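Local coordinates for protein pectate lyase (Paenibacillus sp. 0602, PDB 5GT5) that cleaves pectate by beta-elimination in an endo mode, probably with calcium as cofactor, and is likely to act on partly methylated pectins too, at residues L265-Y270 / H286-I291; L335-V340 / Y409-D414; Y346-N351 / S387-V392. The protein carries 1 engineered substitution. All blocks are in the same frame, centred on the assembly; numbering follows the deposited sequence.

Contact 1. Residues L265-Y270 / H286-I291; sequences LHHNVY and HAYNII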
loop_
_atom_site.group_PDB
_atom_site.type_symbol
_atom_site.label_atom_id
_atom_site.label_comp_id
_atom_site.label_asym_id
_atom_site.label_seq_id
_atom_site.Cartn_x
_atom_site.Cartn_y
_atom_site.Cartn_z
ATOM N N LEU A 265 3.251 13.851 10.209
ATOM C CA LEU A 265 4.383 14.274 11.069
ATOM C C LEU A 265 3.847 14.481 12.484
ATOM O O LEU A 265 2.864 15.207 12.655
ATOM C CB LEU A 265 4.951 15.618 10.586
ATOM C CG LEU A 265 5.291 15.712 9.093
ATOM C CD1 LEU A 265 5.725 17.123 8.742
ATOM C CD2 LEU A 265 6.381 14.699 8.712
ATOM N N HIS A 266 4.456 13.894 13.506
ATOM C CA HIS A 266 3.963 14.161 14.856
ATOM C C HIS A 266 5.002 13.944 15.923
ATOM O O HIS A 266 5.883 13.072 15.787
ATOM C CB HIS A 266 2.643 13.420 15.169
ATOM C CG HIS A 266 2.794 11.980 15.495
ATOM N ND1 HIS A 266 3.034 11.531 16.783
ATOM C CD2 HIS A 266 2.701 10.867 14.724
ATOM C CE1 HIS A 266 3.105 10.219 16.778
ATOM N NE2 HIS A 266 2.904 9.782 15.536
ATOM N N HIS A 267 4.916 14.756 16.986
ATOM C CA HIS A 267 5.892 14.684 18.090
ATOM C C HIS A 267 7.322 14.821 17.566
ATOM O O HIS A 267 8.257 14.176 18.038
ATOM C CB HIS A 267 5.673 13.411 18.950
ATOM C CG HIS A 267 4.377 13.438 19.697
ATOM N ND1 HIS A 267 3.180 13.007 19.148
ATOM C CD2 HIS A 267 4.054 13.931 20.927
ATOM C CE1 HIS A 267 2.196 13.233 19.992
ATOM N NE2 HIS A 267 2.706 13.776 21.096
ATOM N N ASN A 268 7.484 15.693 16.567
ATOM C CA ASN A 268 8.811 16.025 16.039
ATOM C C ASN A 268 9.210 17.407 16.460
ATOM O O ASN A 268 8.351 18.290 16.619
ATOM C CB ASN A 268 8.863 16.008 14.511
ATOM C CG ASN A 268 8.564 14.653 13.924
ATOM O OD1 ASN A 268 8.803 13.598 14.553
ATOM N ND2 ASN A 268 8.037 14.665 12.694
ATOM N N VAL A 269 10.514 17.606 16.629
ATOM C CA VAL A 269 11.068 18.950 16.871
ATOM C C VAL A 269 11.877 19.383 15.665
ATOM O O VAL A 269 12.792 18.666 15.238
ATOM C CB VAL A 269 11.969 18.974 18.131
ATOM C CG1 VAL A 269 12.633 20.354 18.332
ATOM C CG2 VAL A 269 11.177 18.581 19.361
ATOM N N TYR A 270 11.521 20.538 15.100
ATOM C CA TYR A 270 12.246 21.142 13.973
ATOM C C TYR A 270 12.942 22.371 14.517
ATOM O O TYR A 270 12.315 23.431 14.649
ATOM C CB TYR A 270 11.270 21.531 12.839
ATOM C CG TYR A 270 10.595 20.310 12.225
ATOM C CD1 TYR A 270 11.214 19.593 11.210
ATOM C CD2 TYR A 270 9.349 19.885 12.682
ATOM C CE1 TYR A 270 10.633 18.435 10.685
ATOM C CE2 TYR A 270 8.729 18.758 12.140
ATOM C CZ TYR A 270 9.388 18.033 11.149
ATOM O OH TYR A 270 8.778 16.917 10.629
ATOM N N HIS A 286 -0.482 15.790 7.223
ATOM C CA HIS A 286 -1.027 16.083 8.544
ATOM C C HIS A 286 0.120 16.162 9.537
ATOM O O HIS A 286 0.858 15.176 9.716
ATOM C CB HIS A 286 -2.027 14.973 8.923
ATOM C CG HIS A 286 -2.614 15.111 10.299
ATOM N ND1 HIS A 286 -2.881 14.018 11.095
ATOM C CD2 HIS A 286 -3.043 16.196 10.982
ATOM C CE1 HIS A 286 -3.403 14.429 12.239
ATOM N NE2 HIS A 286 -3.501 15.740 12.208
ATOM N N ALA A 287 0.275 17.324 10.168
ATOM C CA ALA A 287 1.228 17.500 11.256
ATOM C C ALA A 287 0.452 17.787 12.535
ATOM O O ALA A 287 -0.406 18.672 12.581
ATOM C CB ALA A 287 2.187 18.618 10.956
ATOM N N TYR A 288 0.731 17.008 13.567
ATOM C CA TYR A 288 0.160 17.287 14.879
ATOM C C TYR A 288 1.208 17.193 15.961
ATOM O O TYR A 288 2.137 16.390 15.886
ATOM C CB TYR A 288 -1.056 16.399 15.183
ATOM C CG TYR A 288 -0.828 14.901 15.422
ATOM C CD1 TYR A 288 -0.835 13.993 14.356
ATOM C CD2 TYR A 288 -0.668 14.385 16.727
ATOM C CE1 TYR A 288 -0.715 12.629 14.580
ATOM C CE2 TYR A 288 -0.527 13.007 16.956
ATOM C CZ TYR A 288 -0.525 12.151 15.873
ATOM O OH TYR A 288 -0.394 10.797 16.075
ATOM N N ASN A 289 1.085 18.041 16.984
ATOM C CA ASN A 289 2.031 18.024 18.101
ATOM C C ASN A 289 3.468 18.083 17.608
ATOM O O ASN A 289 4.318 17.315 18.063
ATOM C CB ASN A 289 1.850 16.775 18.979
ATOM C CG ASN A 289 0.537 16.764 19.787
ATOM O OD1 ASN A 289 0.072 15.683 20.154
ATOM N ND2 ASN A 289 -0.030 17.933 20.090
ATOM N N ILE A 290 3.733 19.000 16.675
ATOM C CA ILE A 290 5.127 19.268 16.276
ATOM C C ILE A 290 5.560 20.619 16.797
ATOM O O ILE A 290 4.711 21.431 17.191
ATOM C CB ILE A 290 5.376 19.161 14.735
ATOM C CG1 ILE A 290 4.627 20.250 13.943
ATOM C CG2 ILE A 290 5.003 17.728 14.247
ATOM C CD1 ILE A 290 5.170 20.414 12.510
ATOM N N ILE A 291 6.872 20.851 16.822
ATOM C CA ILE A 291 7.458 22.132 17.219
ATOM C C ILE A 291 8.307 22.648 16.075
ATOM O O ILE A 291 9.157 21.904 15.560
ATOM C CB ILE A 291 8.346 21.974 18.452
ATOM C CG1 ILE A 291 7.498 21.496 19.632
ATOM C CG2 ILE A 291 9.034 23.299 18.804
ATOM C CD1 ILE A 291 8.316 21.228 20.868
#
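Leu265 pairs with Ala287 in parallel register: its N donates to His286 O at 2.8 Å, and its O accepts from Tyr288 N at 2.9 Å, almost in line with the carbonyl bond. Beyond the backbone, its CB rests against Ala287 CB and against CG2 of Ile290. His266 lies alongside Tyr288, because both CG atoms sit between the backbone N and the carbonyl carbon (chi1 78° and 69°) and send the side chains off in the same direction. Their rings are tilted by only 6° but slid apart: CB of His266, not its imidazole, covers the centre of the phenol face, 3.4 Å from the ring centroid, while Tyr288 OH stands over the middle of the imidazole. That hydroxyl finds its polar partner in Thr10. A bond between His266 ND1 and His267 ND1, 2.8 Å, fixes how the His266 ring is turned; either nitrogen could be the donor. His267 NE2 bonds Asp414 OD2, so both of its nitrogens are engaged. His267 and Asn289 both have positive phi and again lie side by side; Asn289 CB comes over the His267 ring face, 3.8 Å from its centroid, offset toward the rim. Weak bonds from His267 N reach the carbonyls of Tyr288 and Asn289. Asn268 ND2 donates to Tyr270 OH at 3.1 Å, a hydroxyl that also bonds His247 NE2, and Asn268 OD1 bonds Ser191 N of the preceding coil. Parallel pairing resumes at Val269 with Ile291, flanked by bonds from Ile291 N to Asn268 O at 3.0 Å and from Tyr270 N to Ile291 O at 2.8 Å. Two parallel strand pairs, separated by a matching two-residue bend, are consistent with successive coils stacked in the right-handed parallel beta-helix of polysaccharide lyase family 1.

Contact 2. Residues L335-V340 / Y409-D414; sequences LVEKSV and YSYQLD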
loop_
_atom_site.group_PDB
_atom_site.type_symbol
_atom_site.label_atom_id
_atom_site.label_comp_id
_atom_site.label_asym_id
_atom_site.label_seq_id
_atom_site.Cartn_x
_atom_site.Cartn_y
_atom_site.Cartn_z
ATOM N N LEU A 335 -2.846 20.074 7.089
ATOM C CA LEU A 335 -3.392 20.484 8.375
ATOM C C LEU A 335 -2.292 20.381 9.414
ATOM O O LEU A 335 -1.655 19.326 9.553
ATOM C CB LEU A 335 -4.565 19.589 8.775
ATOM C CG LEU A 335 -5.081 19.809 10.202
ATOM C CD1 LEU A 335 -5.780 21.165 10.344
ATOM C CD2 LEU A 335 -5.985 18.649 10.667
ATOM N N VAL A 336 -2.055 21.474 10.130
ATOM C CA VAL A 336 -1.177 21.500 11.320
ATOM C C VAL A 336 -2.041 21.728 12.532
ATOM O O VAL A 336 -2.866 22.653 12.523
ATOM C CB VAL A 336 -0.152 22.622 11.229
ATOM C CG1 VAL A 336 0.693 22.658 12.500
ATOM C CG2 VAL A 336 0.727 22.440 9.975
ATOM N N GLU A 337 -1.906 20.904 13.565
ATOM C CA GLU A 337 -2.690 21.131 14.776
ATOM C C GLU A 337 -1.934 20.898 16.063
ATOM O O GLU A 337 -1.007 20.078 16.125
ATOM C CB GLU A 337 -4.008 20.366 14.772
ATOM C CG GLU A 337 -3.873 18.901 14.806
ATOM C CD GLU A 337 -5.198 18.156 14.569
ATOM O OE1 GLU A 337 -6.301 18.676 14.895
ATOM O OE2 GLU A 337 -5.125 17.053 14.001
ATOM N N LYS A 338 -2.352 21.609 17.104
ATOM C CA LYS A 338 -1.853 21.393 18.447
ATOM C C LYS A 338 -0.338 21.432 18.455
ATOM O O LYS A 338 0.323 20.589 19.039
ATOM C CB LYS A 338 -2.398 20.063 19.000
ATOM C CG LYS A 338 -3.921 19.965 19.061
ATOM C CD LYS A 338 -4.503 20.657 20.291
ATOM C CE LYS A 338 -6.034 20.511 20.318
ATOM N NZ LYS A 338 -6.625 21.295 21.445
ATOM N N SER A 339 0.207 22.422 17.769
ATOM C CA SER A 339 1.649 22.531 17.638
ATOM C C SER A 339 2.167 23.812 18.288
ATOM O O SER A 339 1.376 24.599 18.831
ATOM C CB SER A 339 2.019 22.441 16.165
ATOM O OG SER A 339 1.729 21.118 15.690
ATOM N N VAL A 340 3.491 23.973 18.285
ATOM C CA VAL A 340 4.168 25.161 18.800
ATOM C C VAL A 340 5.096 25.702 17.718
ATOM O O VAL A 340 5.915 24.951 17.165
ATOM C CB VAL A 340 5.007 24.784 20.041
ATOM C CG1 VAL A 340 5.781 26.003 20.526
ATOM C CG2 VAL A 340 4.101 24.203 21.139
ATOM N N TYR A 409 -7.404 7.642 9.822
ATOM C CA TYR A 409 -6.808 7.037 11.002
ATOM C C TYR A 409 -7.196 7.812 12.239
ATOM O O TYR A 409 -7.555 8.987 12.159
ATOM C CB TYR A 409 -5.292 6.986 10.855
ATOM C CG TYR A 409 -4.598 8.305 10.562
ATOM C CD1 TYR A 409 -4.328 9.234 11.589
ATOM C CD2 TYR A 409 -4.178 8.602 9.270
ATOM C CE1 TYR A 409 -3.667 10.444 11.320
ATOM C CE2 TYR A 409 -3.502 9.773 8.992
ATOM C CZ TYR A 409 -3.247 10.685 10.011
ATOM O OH TYR A 409 -2.564 11.838 9.718
ATOM N N SER A 410 -7.155 7.146 13.387
ATOM C CA SER A 410 -7.428 7.870 14.612
ATOM C C SER A 410 -6.121 8.198 15.303
ATOM O O SER A 410 -5.095 7.566 15.048
ATOM C CB SER A 410 -8.340 7.051 15.524
ATOM O OG SER A 410 -7.710 5.836 15.883
ATOM N N TYR A 411 -6.174 9.158 16.213
ATOM C CA TYR A 411 -4.979 9.657 16.858
ATOM C C TYR A 411 -5.391 10.504 18.043
ATOM O O TYR A 411 -6.473 11.102 18.061
ATOM C CB TYR A 411 -4.114 10.489 15.887
ATOM C CG TYR A 411 -4.806 11.692 15.296
ATOM C CD1 TYR A 411 -5.667 11.581 14.199
ATOM C CD2 TYR A 411 -4.589 12.968 15.827
ATOM C CE1 TYR A 411 -6.306 12.684 13.670
ATOM C CE2 TYR A 411 -5.220 14.070 15.301
ATOM C CZ TYR A 411 -6.065 13.935 14.225
ATOM O OH TYR A 411 -6.700 15.030 13.695
ATOM N N GLN A 412 -4.499 10.542 19.018
ATOM C CA GLN A 412 -4.647 11.311 20.241
ATOM C C GLN A 412 -3.814 12.576 20.123
ATOM O O GLN A 412 -2.673 12.535 19.654
ATOM C CB GLN A 412 -4.149 10.471 21.418
ATOM C CG GLN A 412 -4.137 11.189 22.757
ATOM C CD GLN A 412 -5.467 11.163 23.471
ATOM O OE1 GLN A 412 -6.396 10.462 23.058
ATOM N NE2 GLN A 412 -5.579 11.956 24.538
ATOM N N LEU A 413 -4.381 13.693 20.555
ATOM C CA LEU A 413 -3.687 14.978 20.538
ATOM C C LEU A 413 -3.276 15.404 21.931
ATOM O O LEU A 413 -4.100 15.386 22.855
ATOM C CB LEU A 413 -4.621 16.034 19.976
ATOM C CG LEU A 413 -4.910 15.953 18.482
ATOM C CD1 LEU A 413 -6.046 16.886 18.054
ATOM C CD2 LEU A 413 -3.624 16.290 17.756
ATOM N N ASP A 414 -2.007 15.777 22.093
ATOM C CA ASP A 414 -1.553 16.411 23.322
ATOM C C ASP A 414 -1.784 17.895 23.270
ATOM O O ASP A 414 -1.948 18.461 22.189
ATOM C CB ASP A 414 -0.068 16.168 23.556
ATOM C CG ASP A 414 0.269 14.711 23.624
ATOM O OD1 ASP A 414 -0.644 13.901 23.908
ATOM O OD2 ASP A 414 1.452 14.371 23.392
HETATM O O HOH W 1 -8.720 17.578 14.492
#
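Glu337 and Tyr411 approach each other from opposite directions, and the phenol hydroxyl donates to the carboxylate: Tyr411 OH lies 2.6 Å from Glu337 OE2, on the syn lone pair, the side of the other oxygen. OE2 arrives at the edge of the phenol, near its plane, and the carboxylate is turned 56° from the ring. A water donates to Glu337 OE1 at 2.7 Å and, weakly, to the Tyr411 hydroxyl, bridging the pair. OE2 is gripped a second time by His286 NE2 on the neighbouring coil. Glu337 ends strand 333-337 of the parallel beta-helix, and Lys338, with positive phi, makes the bend that follows; the segment 409-414 is part of the long C-terminal loop that runs back over this outer side. Exchanging Glu337 for an alanine would probably leave the Tyr411 hydroxyl and His286 NE2 without the carboxylate oxygen they share. Leu413 crosses Glu337 and Lys338 at about a right angle. Its CD1 touches Glu337 OE1 at 3.6 Å, and its CD2 lies 3.9 Å from Lys338 CG. The lysine chain bends at chi2 (-81°), its methylenes passing Leu413 before NZ reaches a salt bridge with Asp368.

Contact 3. Residues Y346-N351 / S387-V392; sequences YPVRNN and SPLAPV
Val348 is turned with CG1 anti to the backbone N (chi1 -175°), which spreads its two methyl groups over different parts of the loop 387-392. CG1 faces the ring of Pro391, 4.0 Å from its CB, while CG2 presses on the carbonyl of Leu389, 3.2 Å from its O. Val392 is set by a chi1 of -56°: its CG2 stands between backbone N and carbonyl carbon, and from there comes to 3.8 Å of Val348 O and near NH1 of Arg349. The arginine chain bends back beside Tyr346, whose CB lies at the edge of the guanidinium, in its plane; the arginine NE is held by Gln352. Backbone bonds fix the register on both sides of Arg349. Val392 N donates to Val348 O at 3.1 Å, with the donor tilted from the carbonyl plane, and Asn350 N donates to Val392 O at 2.9 Å, from above the carbonyl plane of Val392. One residue of the loop thus spans two alternate residues of the strand, a single bridge. Asn350 ND2 passes Pro391 CB and bonds Ala394 O further along the loop. At the other end, Pro347 and Leu389 cross at about a right angle, CG of the proline 3.8 Å from CD2 of the leucine. A type I turn from Ser387 to Ala390, closed by a bond from Ala390 N to Ser387 O, presents Leu389; separately, Ser387 OG accepts from Leu389 N at 2.9 Å, an ST turn. Val348 also touches Ile364 and Val366 of strand 363-367, consistent with its burial between the strands and the loop. Strand 346-349 is outermost in its parallel sheet, beside 324-329, so the loop adds one bridge at the edge of a sheet, an arrangement that fits the C-terminal end of a parallel beta-helix.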
loop_
_atom_site.group_PDB
_atom_site.type_symbol
_atom_site.label_atom_id
_atom_site.label_comp_id
_atom_site.label_asym_id
_atom_site.label_seq_id
_atom_site.Cartn_x
_atom_site.Cartn_y
_atom_site.Cartn_z
ATOM N N TYR A 346 6.827 33.405 8.513
ATOM C CA TYR A 346 5.765 33.051 7.573
ATOM C C TYR A 346 5.390 31.606 7.819
ATOM O O TYR A 346 5.732 30.718 7.042
ATOM C CB TYR A 346 6.215 33.245 6.115
ATOM C CG TYR A 346 6.663 34.661 5.811
ATOM C CD1 TYR A 346 5.728 35.664 5.624
ATOM C CD2 TYR A 346 8.012 34.984 5.718
ATOM C CE1 TYR A 346 6.135 36.976 5.355
ATOM C CE2 TYR A 346 8.427 36.283 5.441
ATOM C CZ TYR A 346 7.482 37.263 5.257
ATOM O OH TYR A 346 7.903 38.548 4.976
ATOM N N PRO A 347 4.678 31.336 8.914
ATOM C CA PRO A 347 4.443 29.939 9.309
ATOM C C PRO A 347 3.501 29.140 8.415
ATOM O O PRO A 347 3.520 27.909 8.496
ATOM C CB PRO A 347 3.826 30.076 10.709
ATOM C CG PRO A 347 3.192 31.481 10.700
ATOM C CD PRO A 347 4.149 32.315 9.889
ATOM N N VAL A 348 2.680 29.820 7.629
ATOM C CA VAL A 348 1.598 29.169 6.906
ATOM C C VAL A 348 1.564 29.754 5.502
ATOM O O VAL A 348 1.137 30.900 5.307
ATOM C CB VAL A 348 0.219 29.406 7.614
ATOM C CG1 VAL A 348 -0.886 28.604 6.897
ATOM C CG2 VAL A 348 0.261 28.991 9.085
ATOM N N ARG A 349 1.994 28.984 4.509
ATOM C CA ARG A 349 2.049 29.482 3.129
ATOM C C ARG A 349 1.254 28.586 2.214
ATOM O O ARG A 349 1.184 27.362 2.410
ATOM C CB ARG A 349 3.499 29.585 2.636
ATOM C CG ARG A 349 4.304 30.629 3.376
ATOM C CD ARG A 349 5.714 30.724 2.828
ATOM N NE ARG A 349 5.714 31.451 1.581
ATOM C CZ ARG A 349 5.763 32.782 1.494
ATOM N NH1 ARG A 349 5.862 33.528 2.590
ATOM N NH2 ARG A 349 5.730 33.369 0.307
ATOM N N ASN A 350 0.673 29.202 1.193
ATOM C CA ASN A 350 -0.239 28.510 0.294
ATOM C C ASN A 350 0.094 28.603 -1.193
ATOM O O ASN A 350 -0.660 28.099 -2.000
ATOM C CB ASN A 350 -1.706 28.928 0.566
ATOM C CG ASN A 350 -2.015 30.356 0.113
ATOM O OD1 ASN A 350 -1.123 31.114 -0.283
ATOM N ND2 ASN A 350 -3.287 30.721 0.173
ATOM N N ASN A 351 1.201 29.243 -1.558
ATOM C CA ASN A 351 1.541 29.365 -2.974
ATOM C C ASN A 351 2.929 29.944 -3.098
ATOM O O ASN A 351 3.166 31.069 -2.671
ATOM C CB ASN A 351 0.519 30.283 -3.691
ATOM C CG ASN A 351 0.716 30.311 -5.201
ATOM O OD1 ASN A 351 1.852 30.385 -5.679
ATOM N ND2 ASN A 351 -0.368 30.231 -5.948
ATOM N N SER A 387 -5.498 36.646 12.540
ATOM C CA SER A 387 -4.600 35.604 13.004
ATOM C C SER A 387 -3.216 35.701 12.390
ATOM O O SER A 387 -3.096 35.823 11.172
ATOM C CB SER A 387 -5.171 34.266 12.639
ATOM O OG SER A 387 -4.188 33.257 12.986
ATOM N N PRO A 388 -2.165 35.581 13.225
ATOM C CA PRO A 388 -0.818 35.552 12.637
ATOM C C PRO A 388 -0.520 34.213 11.957
ATOM O O PRO A 388 0.522 34.078 11.317
ATOM C CB PRO A 388 0.103 35.759 13.845
ATOM C CG PRO A 388 -0.647 35.135 14.997
ATOM C CD PRO A 388 -2.134 35.471 14.692
ATOM N N LEU A 389 -1.431 33.261 12.075
ATOM C CA LEU A 389 -1.298 31.981 11.367
ATOM C C LEU A 389 -2.101 31.949 10.049
ATOM O O LEU A 389 -2.266 30.890 9.445
ATOM C CB LEU A 389 -1.727 30.839 12.278
ATOM C CG LEU A 389 -0.882 30.713 13.535
ATOM C CD1 LEU A 389 -1.477 29.700 14.489
ATOM C CD2 LEU A 389 0.538 30.312 13.145
ATOM N N ALA A 390 -2.601 33.104 9.589
ATOM C CA ALA A 390 -3.368 33.119 8.340
ATOM C C ALA A 390 -2.482 32.731 7.148
ATOM O O ALA A 390 -1.310 33.095 7.091
ATOM C CB ALA A 390 -3.956 34.504 8.106
ATOM N N PRO A 391 -3.040 31.986 6.196
ATOM C CA PRO A 391 -2.233 31.616 5.031
ATOM C C PRO A 391 -1.892 32.787 4.156
ATOM O O PRO A 391 -2.744 33.635 3.901
ATOM C CB PRO A 391 -3.149 30.656 4.247
ATOM C CG PRO A 391 -4.245 30.234 5.196
ATOM C CD PRO A 391 -4.389 31.389 6.165
ATOM N N VAL A 392 -0.662 32.814 3.671
ATOM C CA VAL A 392 -0.207 33.822 2.720
ATOM C C VAL A 392 0.528 33.115 1.587
ATOM O O VAL A 392 1.021 32.002 1.785
ATOM C CB VAL A 392 0.732 34.862 3.369
ATOM C CG1 VAL A 392 0.063 35.501 4.550
ATOM C CG2 VAL A 392 2.043 34.224 3.797
#

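How the contacts relate
Contacts 1 and 2 form one continuous patch, their centres 8 Å apart. Strands 284-288 and 333-337 are neighbours, and the loop 409-414 of contact 2 reaches both segments of contact 1: Tyr409 OH lies 2.6 Å from His286 ND1 and Asp414 OD2 2.7 Å from His267 NE2, both probable hydrogen bonds. Contact 3 stands apart, its centre about 17 Å from that of contact 1 and 18 Å from that of contact 2, without touching either. The probable active-site residue Arg276 lies near two of the contacts: its side chain is about 8 Å from that of Tyr270 in contact 1 and about 9 Å from that of Arg349 in contact 3. Contact 2 lies away from the probable active site and calcium-binding residues.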